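Local coordinates for PA14 domain-containing protein (Clostridium clariflavum, PDB 6QDI) that probably acts as the extracellular biomass-sensing part of an RsgI-like anti-sigma factor, with tandem calcium-binding PA14 domains that recognise sugars, at residues N69-W74 and G117-E122; Y61-S66 and K78-K83. All blocks are in the same frame, centred on the assembly; numbering follows the deposited sequence. Where two conformers were deposited one is given.

In the fold
Contact 1 (69-74 with 117-122) and contact 2 (61-66 with 78-83) both bridge the two antiparallel sheets of the first PA14 domain, their centres about 8 Å apart. Strands 71-75 and 78-83 are neighbours in one sheet, strands 117-125 and 59-68 in the other. All four touching residues of contact 1 are buried, while in contact 2 I80 is partly exposed. Neither has a hydrogen bond between its paired segments. Their polar chemistry differs with position: contact 1 runs from the core to a calcium site through N69, whereas contact 2 lies farther along the sandwich and is packed by aliphatic and aromatic groups. On the outer side of their shared sheet, R72 and D82 form a salt bridge.

Contact 1: N69-W74 and G117-E122; sequences NGVRLW and GFVKLE. With CA (calcium ion), chain D; EDO (1,2-ethanediol), chain C.
V71 and L73 meet V119 and L121 methyl to methyl across the space between two sheets, while N69, at the start of the same segment, reaches a calcium ion. Strand 117-125 sets out from that metal: G117 directly follows N116, whose carbonyl O is a calcium ligand together with D68, N69, N112 and the carbonyl of T114. N69 OD1 lies 2.5 Å from the calcium, and it also accepts a hydrogen bond from N113 N. Its amide is used at both ends, because ND2 donates to O2 of the 1,2-ethanediol at 2.9 Å, with an N-H...O angle of 144°. The peptide bond between D68 and N69 is cis, which recalls the cis Asp-Asp calcium motif of PA14 flocculins and adhesins, here with Asn second.

Next along the strand comes V119. Its chi1 of 58° puts CG1 between the backbone N and the carbonyl carbon, which leaves CG2 opposite N, and V119 CG2 meets V71 CG2 at 3.9 Å. That contact is made by one of the two conformers modelled for V71. Y110 packs against both valines. Two residues on, L121 sends CD1 to CD2 of L73, again at 3.9 Å. Both leucines have the same extended first torsion, yet their side chains cross at about a right angle. I65 fills in beside L121. N69 and G70 both face F111, a classic beta bulge next to the metal site.

The ethanediol, probably from the crystallisation liquor, gives the calcium both hydroxyls, O1 and O2, each at 2.5 Å. A vicinal diol held by calcium and the N69 amide is consistent with the way related PA14 lectins take hold of a sugar.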
# COMPACT_ATOMS: atom_id res chain seq x y z
N ASN A 69 -8.36 9.72 -5.20
CA ASN A 69 -9.67 9.28 -4.77
C ASN A 69 -9.94 9.56 -3.28
O ASN A 69 -10.35 10.68 -2.96
CB ASN A 69 -9.85 7.79 -5.11
CG ASN A 69 -9.93 7.58 -6.60
OD1 ASN A 69 -8.94 7.21 -7.25
ND2 ASN A 69 -11.08 7.94 -7.17
N GLY A 70 -9.74 8.61 -2.39
CA GLY A 70 -10.24 8.77 -1.03
C GLY A 70 -9.34 9.58 -0.12
O GLY A 70 -8.12 9.60 -0.28
N VAL A 71 -9.96 10.23 0.88
CA VAL A 71 -9.25 10.95 1.93
C VAL A 71 -9.92 10.75 3.27
O VAL A 71 -11.16 10.71 3.36
CB VAL A 71 -9.15 12.46 1.62
CG1 VAL A 71 -8.83 13.33 2.84
CG2 VAL A 71 -8.19 12.71 0.46
N ARG A 72 -9.10 10.69 4.32
CA ARG A 72 -9.53 10.90 5.70
C ARG A 72 -8.62 11.96 6.29
O ARG A 72 -7.41 11.87 6.17
CB ARG A 72 -9.47 9.61 6.54
CG ARG A 72 -10.54 8.59 6.16
CD ARG A 72 -10.78 7.53 7.18
NE ARG A 72 -11.91 6.63 6.85
CZ ARG A 72 -11.79 5.36 6.44
NH1 ARG A 72 -10.56 4.80 6.23
NH2 ARG A 72 -12.91 4.64 6.21
N LEU A 73 -9.22 12.94 6.99
CA LEU A 73 -8.47 14.01 7.66
C LEU A 73 -8.83 14.09 9.12
O LEU A 73 -10.00 14.26 9.44
CB LEU A 73 -8.74 15.36 7.03
CG LEU A 73 -8.07 16.58 7.71
CD1 LEU A 73 -6.58 16.56 7.56
CD2 LEU A 73 -8.64 17.87 7.14
N TRP A 74 -7.81 13.96 9.97
CA TRP A 74 -7.94 14.16 11.41
C TRP A 74 -7.18 15.42 11.78
O TRP A 74 -6.00 15.58 11.44
CB TRP A 74 -7.35 13.00 12.23
CG TRP A 74 -7.95 11.64 12.15
CD1 TRP A 74 -8.72 11.05 13.11
CD2 TRP A 74 -7.77 10.65 11.14
NE1 TRP A 74 -9.03 9.78 12.76
CE2 TRP A 74 -8.49 9.50 11.54
CE3 TRP A 74 -7.09 10.62 9.91
CZ2 TRP A 74 -8.50 8.33 10.80
CZ3 TRP A 74 -7.12 9.44 9.16
CH2 TRP A 74 -7.80 8.32 9.61
N GLY A 117 -4.71 11.06 -10.00
CA GLY A 117 -4.55 11.17 -8.57
C GLY A 117 -4.22 12.60 -8.21
O GLY A 117 -3.32 13.18 -8.79
N PHE A 118 -4.97 13.16 -7.25
CA PHE A 118 -4.68 14.49 -6.74
C PHE A 118 -5.23 14.62 -5.32
O PHE A 118 -6.21 13.97 -4.97
CB PHE A 118 -5.18 15.61 -7.67
CG PHE A 118 -6.63 15.55 -8.05
CD1 PHE A 118 -7.62 15.97 -7.16
CD2 PHE A 118 -7.00 15.21 -9.34
CE1 PHE A 118 -8.97 15.98 -7.54
CE2 PHE A 118 -8.34 15.25 -9.73
CZ PHE A 118 -9.31 15.62 -8.84
N VAL A 119 -4.63 15.53 -4.56
CA VAL A 119 -5.10 15.84 -3.23
C VAL A 119 -4.55 17.21 -2.84
O VAL A 119 -3.34 17.48 -2.97
CB VAL A 119 -4.75 14.74 -2.21
CG1 VAL A 119 -3.28 14.44 -2.09
CG2 VAL A 119 -5.33 15.06 -0.85
N LYS A 120 -5.43 18.07 -2.38
CA LYS A 120 -5.07 19.43 -2.00
C LYS A 120 -5.79 19.80 -0.72
O LYS A 120 -7.02 19.68 -0.66
CB LYS A 120 -5.51 20.41 -3.12
CG LYS A 120 -5.14 21.85 -2.98
CD LYS A 120 -5.47 22.63 -4.27
CE LYS A 120 -5.64 24.13 -4.13
NZ LYS A 120 -5.59 24.72 -5.48
N LEU A 121 -5.04 20.28 0.28
CA LEU A 121 -5.59 20.70 1.59
C LEU A 121 -5.49 22.22 1.75
O LEU A 121 -4.38 22.78 1.76
CB LEU A 121 -4.81 20.03 2.73
CG LEU A 121 -5.28 20.39 4.13
CD1 LEU A 121 -6.66 19.85 4.41
CD2 LEU A 121 -4.24 19.92 5.13
N GLU A 122 -6.66 22.82 1.90
CA GLU A 122 -6.79 24.26 2.15
C GLU A 122 -7.42 24.48 3.50
O GLU A 122 -8.06 23.58 4.08
CB GLU A 122 -7.66 24.93 1.05
CG GLU A 122 -7.06 24.86 -0.34
CD GLU A 122 -8.08 25.29 -1.35
OE1 GLU A 122 -8.85 24.43 -1.80
OE2 GLU A 122 -8.21 26.51 -1.58
CA CA D . -8.15 8.14 -9.38
C1 EDO C . -10.56 8.80 -11.58
O1 EDO C . -9.20 9.21 -11.35
C2 EDO C . -10.69 7.30 -11.26
O2 EDO C . -10.35 7.17 -9.90

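Contact 2: Y61-S66 and K78-K83; sequences YTFYIS and KLIIDK
F63 and I80 make the first apolar meeting between strand 59-68 and strand 78-83, which belong to different sheets. I80 CD1 sits 3.7 Å from F63 CD1 and approaches the ring obliquely, with F63 CB and CG a little farther from it. I80 puts CG1 between its backbone N and carbonyl carbon (chi1 63°), and from there the extended outer torsion carries CD1 over to the phenylalanine. I96 and W123 pack on F63 from the flanking strands, L73 from the facing sheet. The F63 carbonyl O has I81 CD1 nearby at 3.8 Å, a van der Waals contact.

Here the layout is that of the PA14 beta sandwich, two antiparallel sheets facing each other across a hydrophobic interior. The short segments run in broadly the same direction, inclined by 29°, and their axes come within 8.6 Å. A classic beta bulge, in which I80 and I81 both face L73, explains why two consecutive isoleucines can turn toward the opposite sheet where a regular strand would offer every second residue.

Y64 leaves the strand away from strand 78-83. T62 CG2 lies 3.6 Å above one face of the Y64 ring, toward its rim, and the hydroxyl is hydrogen-bonded to S124 OG, with R130 in a cation-pi contact.

I65 returns to the interior. Both its CG1 and its CD1 lie 3.8 Å from CD1 of I81, the two side chains passing at a slant. E92 lies against both isoleucines, and L121 flanks I65 from the adjoining strand 117-125.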
# COMPACT_ATOMS: atom_id res chain seq x y z
N TYR A 61 -11.97 27.01 12.26
CA TYR A 61 -11.34 26.77 10.95
C TYR A 61 -12.17 25.84 10.13
O TYR A 61 -12.81 24.91 10.65
CB TYR A 61 -9.94 26.18 11.15
CG TYR A 61 -8.90 27.24 11.41
CD1 TYR A 61 -8.78 27.83 12.67
CD2 TYR A 61 -8.08 27.71 10.39
CE1 TYR A 61 -7.85 28.82 12.90
CE2 TYR A 61 -7.15 28.72 10.64
CZ TYR A 61 -7.03 29.27 11.90
OH TYR A 61 -6.10 30.25 12.18
N THR A 62 -12.21 26.12 8.82
CA THR A 62 -12.71 25.18 7.83
C THR A 62 -11.54 24.62 7.06
O THR A 62 -10.66 25.38 6.66
CB THR A 62 -13.68 25.86 6.85
OG1 THR A 62 -14.76 26.43 7.59
CG2 THR A 62 -14.25 24.87 5.85
N PHE A 63 -11.51 23.28 6.93
CA PHE A 63 -10.55 22.59 6.08
C PHE A 63 -11.26 22.11 4.84
O PHE A 63 -12.39 21.57 4.95
CB PHE A 63 -9.88 21.43 6.84
CG PHE A 63 -8.96 21.93 7.94
CD1 PHE A 63 -9.45 22.21 9.22
CD2 PHE A 63 -7.64 22.18 7.68
CE1 PHE A 63 -8.62 22.75 10.18
CE2 PHE A 63 -6.81 22.68 8.64
CZ PHE A 63 -7.29 22.95 9.90
N TYR A 64 -10.64 22.32 3.69
CA TYR A 64 -11.20 21.94 2.41
C TYR A 64 -10.27 20.91 1.78
O TYR A 64 -9.05 21.13 1.72
CB TYR A 64 -11.29 23.13 1.44
CG TYR A 64 -11.95 24.36 2.01
CD1 TYR A 64 -11.26 25.23 2.83
CD2 TYR A 64 -13.26 24.68 1.68
CE1 TYR A 64 -11.84 26.39 3.32
CE2 TYR A 64 -13.86 25.85 2.17
CZ TYR A 64 -13.16 26.66 3.01
OH TYR A 64 -13.78 27.81 3.47
N ILE A 65 -10.85 19.85 1.24
CA ILE A 65 -10.13 18.87 0.49
C ILE A 65 -10.70 18.74 -0.91
O ILE A 65 -11.90 18.63 -1.10
CB ILE A 65 -10.09 17.54 1.23
CG1 ILE A 65 -9.14 17.70 2.45
CG2 ILE A 65 -9.52 16.44 0.35
CD1 ILE A 65 -8.80 16.52 3.31
N SER A 66 -9.79 18.75 -1.89
CA SER A 66 -10.04 18.29 -3.26
C SER A 66 -9.32 16.96 -3.40
O SER A 66 -8.14 16.88 -3.02
CB SER A 66 -9.48 19.31 -4.26
OG SER A 66 -9.97 20.61 -4.02
N LYS A 78 -9.46 14.44 15.83
CA LYS A 78 -10.85 14.34 15.50
C LYS A 78 -10.92 14.12 13.99
O LYS A 78 -10.35 14.92 13.21
CB LYS A 78 -11.61 15.59 15.89
CG LYS A 78 -13.09 15.48 15.58
CD LYS A 78 -13.93 16.66 16.10
CE LYS A 78 -14.29 16.56 17.57
NZ LYS A 78 -15.16 15.40 17.95
N LEU A 79 -11.65 13.08 13.54
CA LEU A 79 -11.84 12.82 12.11
C LEU A 79 -12.89 13.79 11.60
O LEU A 79 -14.07 13.62 11.85
CB LEU A 79 -12.27 11.37 11.94
CG LEU A 79 -12.52 10.86 10.54
CD1 LEU A 79 -11.31 11.07 9.62
CD2 LEU A 79 -12.91 9.38 10.57
N ILE A 80 -12.46 14.80 10.85
CA ILE A 80 -13.37 15.86 10.40
C ILE A 80 -13.75 15.74 8.94
O ILE A 80 -14.72 16.34 8.54
CB ILE A 80 -12.83 17.27 10.71
CG1 ILE A 80 -11.53 17.59 9.97
CG2 ILE A 80 -12.72 17.47 12.21
CD1 ILE A 80 -11.16 19.06 10.01
N ILE A 81 -12.99 14.99 8.13
CA ILE A 81 -13.39 14.66 6.77
C ILE A 81 -13.19 13.15 6.61
O ILE A 81 -12.06 12.67 6.70
CB ILE A 81 -12.60 15.44 5.69
CG1 ILE A 81 -12.84 16.94 5.82
CG2 ILE A 81 -12.99 14.95 4.30
CD1 ILE A 81 -11.99 17.81 4.91
N ASP A 82 -14.28 12.44 6.42
CA ASP A 82 -14.24 10.97 6.32
C ASP A 82 -14.82 10.57 4.97
O ASP A 82 -16.03 10.38 4.83
CB ASP A 82 -15.05 10.36 7.47
CG ASP A 82 -14.95 8.84 7.52
OD1 ASP A 82 -14.21 8.25 6.68
OD2 ASP A 82 -15.60 8.22 8.39
N LYS A 83 -13.94 10.51 3.97
CA LYS A 83 -14.35 10.36 2.57
C LYS A 83 -13.47 9.35 1.85
O LYS A 83 -12.86 9.63 0.82
CB LYS A 83 -14.37 11.73 1.87
CG LYS A 83 -15.42 12.70 2.44
CD LYS A 83 -16.84 12.28 2.07
CE LYS A 83 -17.80 13.16 2.82
NZ LYS A 83 -19.19 12.81 2.59